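Long-range contact in ESSB (Geobacillus thermodenitrificans, PDB 4ANO), which is probably a membrane component of the type VII secretion system, represented by its cytoplasmic fragment: residues A[49-57]-A[66-74]. Residues are numbered along the deposited sequence; the frame is centred on the assembly and turned at random. Where two conformers were deposited one is given.
Sequences DPCIVRDID and VIKPPSSFL
Lys68 reaches diagonally across the hairpin, past its own cross-strand partner Val53, to Asp55 two residues further along that strand. The chain first runs along the hairpin, and the bend at its third torsion (chi3 -64°) then turns CE and NZ across toward the partner strand; NZ meets Asp55 OD2 at 3.0 Å, nearly in line with the C-O bond, in a salt bridge. On the way Lys68 CE passes 3.6 Å from Val53 CG1, the branch anti to its own backbone N. The carboxylate is shared, since Asp55 OD1 pairs with Lys46, which would probably favour its ionised form.

Beneath these side chains runs the antiparallel hairpin of strands 53-58 and 62-68, with strand 53-58 at the border of a four-stranded sheet. Val53 and Lys68 form one hydrogen-bonded pair, Asp55 and Val66 the next. Lys68 N to Val53 O, at 2.8 Å, is nearly straight (174°), whereas the bond from Val53 N comes to Lys68 O from above the carbonyl plane, just where the strand gives way to Pro69.

On the face carrying Arg54 and Ile67, Ile52 CG2 meets Ile67 CG2 at 3.5 Å and also sits over a rim of the Arg54 guanidinium. That group holds Asp49 OD2 end-on through NH1 and NH2, the NH2 bond being 3.1 Å, while its NE donates to Leu126 O; Asp49 OD1 accepts from Ile52 N, an Asx motif. A leucine in place of Arg54 would probably leave Asp49 without its charge partner and Leu126 O without this donor.

Past the strands, Ile52 CG1 packs on Pro69 CB at 4.0 Å, and Cys51 CB lies 3.8 Å from Phe73 CZ. Pro70 CD stands over the centre of the Phe73 ring, within the type I turn Pro70-Phe73, and Phe124 of strand 123-125 meets this ring too.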
loop_
_atom_site.group_PDB
_atom_site.type_symbol
_atom_site.label_atom_id
_atom_site.label_comp_id
_atom_site.label_asym_id
_atom_site.label_seq_id
_atom_site.Cartn_x
_atom_site.Cartn_y
_atom_site.Cartn_z
ATOM N N ASP A 49 -9.382 9.850 -5.579
ATOM C CA ASP A 49 -8.280 10.246 -6.492
ATOM C C ASP A 49 -8.972 10.312 -7.837
ATOM O O ASP A 49 -9.835 9.567 -8.102
ATOM C CB ASP A 49 -7.106 9.256 -6.417
ATOM C CG ASP A 49 -7.433 7.900 -7.064
ATOM O OD1 ASP A 49 -7.445 7.828 -8.305
ATOM O OD2 ASP A 49 -7.606 6.878 -6.318
ATOM N N PRO A 50 -8.588 11.247 -8.682
ATOM C CA PRO A 50 -9.352 11.275 -9.947
ATOM C C PRO A 50 -9.124 10.065 -10.903
ATOM O O PRO A 50 -10.004 9.791 -11.764
ATOM C CB PRO A 50 -8.871 12.560 -10.573
ATOM C CG PRO A 50 -7.364 12.694 -10.106
ATOM C CD PRO A 50 -7.305 11.943 -8.723
ATOM N N CYS A 51 -8.014 9.336 -10.744
ATOM C CA CYS A 51 -7.757 8.191 -11.673
ATOM C C CYS A 51 -8.597 6.942 -11.534
ATOM O O CYS A 51 -9.013 6.323 -12.520
ATOM C CB CYS A 51 -6.278 7.801 -11.556
ATOM S SG CYS A 51 -5.246 9.217 -12.156
ATOM N N ILE A 52 -8.983 6.618 -10.296
ATOM C CA ILE A 52 -9.528 5.281 -10.045
ATOM C C ILE A 52 -10.952 5.505 -9.671
ATOM O O ILE A 52 -11.231 6.352 -8.811
ATOM C CB ILE A 52 -8.753 4.586 -8.858
ATOM C CG1 ILE A 52 -7.354 4.206 -9.334
ATOM C CG2 ILE A 52 -9.496 3.320 -8.443
ATOM C CD1 ILE A 52 -6.564 3.612 -8.216
ATOM N N VAL A 53 -11.851 4.848 -10.369
ATOM C CA VAL A 53 -13.312 4.992 -10.146
ATOM C C VAL A 53 -13.689 3.930 -9.063
ATOM O O VAL A 53 -13.120 2.815 -9.067
ATOM C CB VAL A 53 -14.088 4.817 -11.484
ATOM C CG1 VAL A 53 -15.643 4.513 -11.269
ATOM C CG2 VAL A 53 -13.931 6.058 -12.443
ATOM N N ARG A 54 -14.579 4.308 -8.122
ATOM C CA ARG A 54 -15.104 3.424 -7.074
ATOM C C ARG A 54 -16.587 3.555 -7.073
ATOM O O ARG A 54 -17.090 4.671 -6.968
ATOM C CB ARG A 54 -14.578 3.777 -5.666
ATOM C CG ARG A 54 -13.074 3.673 -5.567
ATOM C CD ARG A 54 -12.463 3.906 -4.139
ATOM N NE ARG A 54 -10.965 3.921 -4.193
ATOM C CZ ARG A 54 -10.179 4.723 -4.893
ATOM N NH1 ARG A 54 -10.597 5.728 -5.722
ATOM N NH2 ARG A 54 -8.892 4.512 -4.820
ATOM N N ASP A 55 -17.285 2.433 -7.265
ATOM C CA ASP A 55 -18.734 2.465 -7.182
ATOM C C ASP A 55 -19.132 1.771 -5.913
ATOM O O ASP A 55 -18.451 0.850 -5.517
ATOM C CB ASP A 55 -19.316 1.766 -8.369
ATOM C CG ASP A 55 -19.081 2.576 -9.637
ATOM O OD1 ASP A 55 -19.399 3.800 -9.634
ATOM O OD2 ASP A 55 -18.615 1.972 -10.615
ATOM N N ILE A 56 -20.151 2.272 -5.253
ATOM C CA ILE A 56 -20.438 1.824 -3.833
ATOM C C ILE A 56 -21.946 1.384 -3.868
ATOM O O ILE A 56 -22.805 2.111 -4.319
ATOM C CB ILE A 56 -20.330 2.994 -2.857
ATOM C CG1 ILE A 56 -18.884 3.426 -2.667
ATOM C CG2 ILE A 56 -20.800 2.579 -1.447
ATOM C CD1 ILE A 56 -18.551 4.509 -3.445
ATOM N N ASP A 57 -22.238 0.221 -3.310
ATOM C CA ASP A 57 -23.634 -0.208 -3.178
ATOM C C ASP A 57 -23.857 -0.560 -1.728
ATOM O O ASP A 57 -23.276 -1.537 -1.236
ATOM C CB ASP A 57 -23.989 -1.474 -3.955
ATOM C CG ASP A 57 -25.515 -1.737 -3.923
ATOM O OD1 ASP A 57 -26.332 -0.798 -4.195
ATOM O OD2 ASP A 57 -25.921 -2.883 -3.693
ATOM N N VAL A 66 -16.778 -1.538 -5.710
ATOM C CA VAL A 66 -16.248 -1.990 -6.958
ATOM C C VAL A 66 -15.213 -0.939 -7.382
ATOM O O VAL A 66 -15.579 0.211 -7.525
ATOM C CB VAL A 66 -17.358 -1.989 -8.006
ATOM C CG1 VAL A 66 -16.784 -2.392 -9.369
ATOM C CG2 VAL A 66 -18.480 -2.904 -7.560
ATOM N N ILE A 67 -13.978 -1.371 -7.588
ATOM C CA ILE A 67 -12.787 -0.471 -7.827
ATOM C C ILE A 67 -12.176 -0.719 -9.196
ATOM O O ILE A 67 -11.645 -1.832 -9.465
ATOM C CB ILE A 67 -11.722 -0.700 -6.741
ATOM C CG1 ILE A 67 -12.386 -0.535 -5.347
ATOM C CG2 ILE A 67 -10.532 0.289 -6.939
ATOM C CD1 ILE A 67 -11.596 -1.054 -4.101
ATOM N N LYS A 68 -12.248 0.319 -10.035
ATOM C CA LYS A 68 -11.802 0.245 -11.447
ATOM C C LYS A 68 -10.696 1.271 -11.796
ATOM O O LYS A 68 -10.985 2.497 -12.124
ATOM C CB LYS A 68 -13.022 0.423 -12.309
ATOM C CG LYS A 68 -14.129 -0.544 -11.985
ATOM C CD LYS A 68 -15.385 -0.238 -12.806
ATOM C CE LYS A 68 -16.014 1.127 -12.500
ATOM N NZ LYS A 68 -17.340 1.319 -13.197
ATOM N N PRO A 69 -9.433 0.852 -11.692
ATOM C CA PRO A 69 -8.333 1.695 -12.135
ATOM C C PRO A 69 -8.285 1.786 -13.646
ATOM O O PRO A 69 -8.903 0.964 -14.335
ATOM C CB PRO A 69 -7.065 0.994 -11.644
ATOM C CG PRO A 69 -7.525 -0.330 -11.095
ATOM C CD PRO A 69 -8.973 -0.459 -11.208
ATOM N N PRO A 70 -7.578 2.803 -14.117
ATOM C CA PRO A 70 -7.251 2.867 -15.593
ATOM C C PRO A 70 -6.658 1.521 -16.064
ATOM O O PRO A 70 -5.846 0.895 -15.343
ATOM C CB PRO A 70 -6.166 3.962 -15.679
ATOM C CG PRO A 70 -6.463 4.883 -14.425
ATOM C CD PRO A 70 -6.791 3.789 -13.369
ATOM N N SER A 71 -7.047 1.072 -17.267
ATOM C CA SER A 71 -6.526 -0.231 -17.778
ATOM C C SER A 71 -5.009 -0.284 -17.975
ATOM O O SER A 71 -4.417 -1.389 -18.066
ATOM C CB SER A 71 -7.249 -0.650 -19.057
ATOM O OG SER A 71 -7.303 0.446 -19.927
ATOM N N SER A 72 -4.355 0.879 -18.081
ATOM C CA SER A 72 -2.909 0.940 -18.213
ATOM C C SER A 72 -2.090 1.081 -16.927
ATOM O O SER A 72 -0.846 1.161 -16.980
ATOM C CB SER A 72 -2.522 2.068 -19.215
ATOM O OG SER A 72 -2.745 3.373 -18.627
ATOM N N PHE A 73 -2.778 1.149 -15.771
ATOM C CA PHE A 73 -2.036 1.104 -14.503
ATOM C C PHE A 73 -1.334 -0.254 -14.359
ATOM O O PHE A 73 -1.831 -1.248 -14.926
ATOM C CB PHE A 73 -2.969 1.313 -13.344
ATOM C CG PHE A 73 -3.090 2.738 -12.891
ATOM C CD1 PHE A 73 -2.763 3.813 -13.690
ATOM C CD2 PHE A 73 -3.576 3.003 -11.620
ATOM C CE1 PHE A 73 -2.877 5.132 -13.240
ATOM C CE2 PHE A 73 -3.703 4.298 -11.162
ATOM C CZ PHE A 73 -3.346 5.401 -11.969
ATOM N N LEU A 74 -0.152 -0.226 -13.698
ATOM C CA LEU A 74 0.736 -1.384 -13.416
ATOM C C LEU A 74 0.538 -1.912 -11.977
ATOM O O LEU A 74 0.364 -1.136 -11.018
ATOM C CB LEU A 74 2.243 -1.000 -13.545
ATOM C CG LEU A 74 3.109 -0.626 -14.769
ATOM C CD1 LEU A 74 2.628 -1.215 -16.052
ATOM C CD2 LEU A 74 3.335 0.926 -14.859
#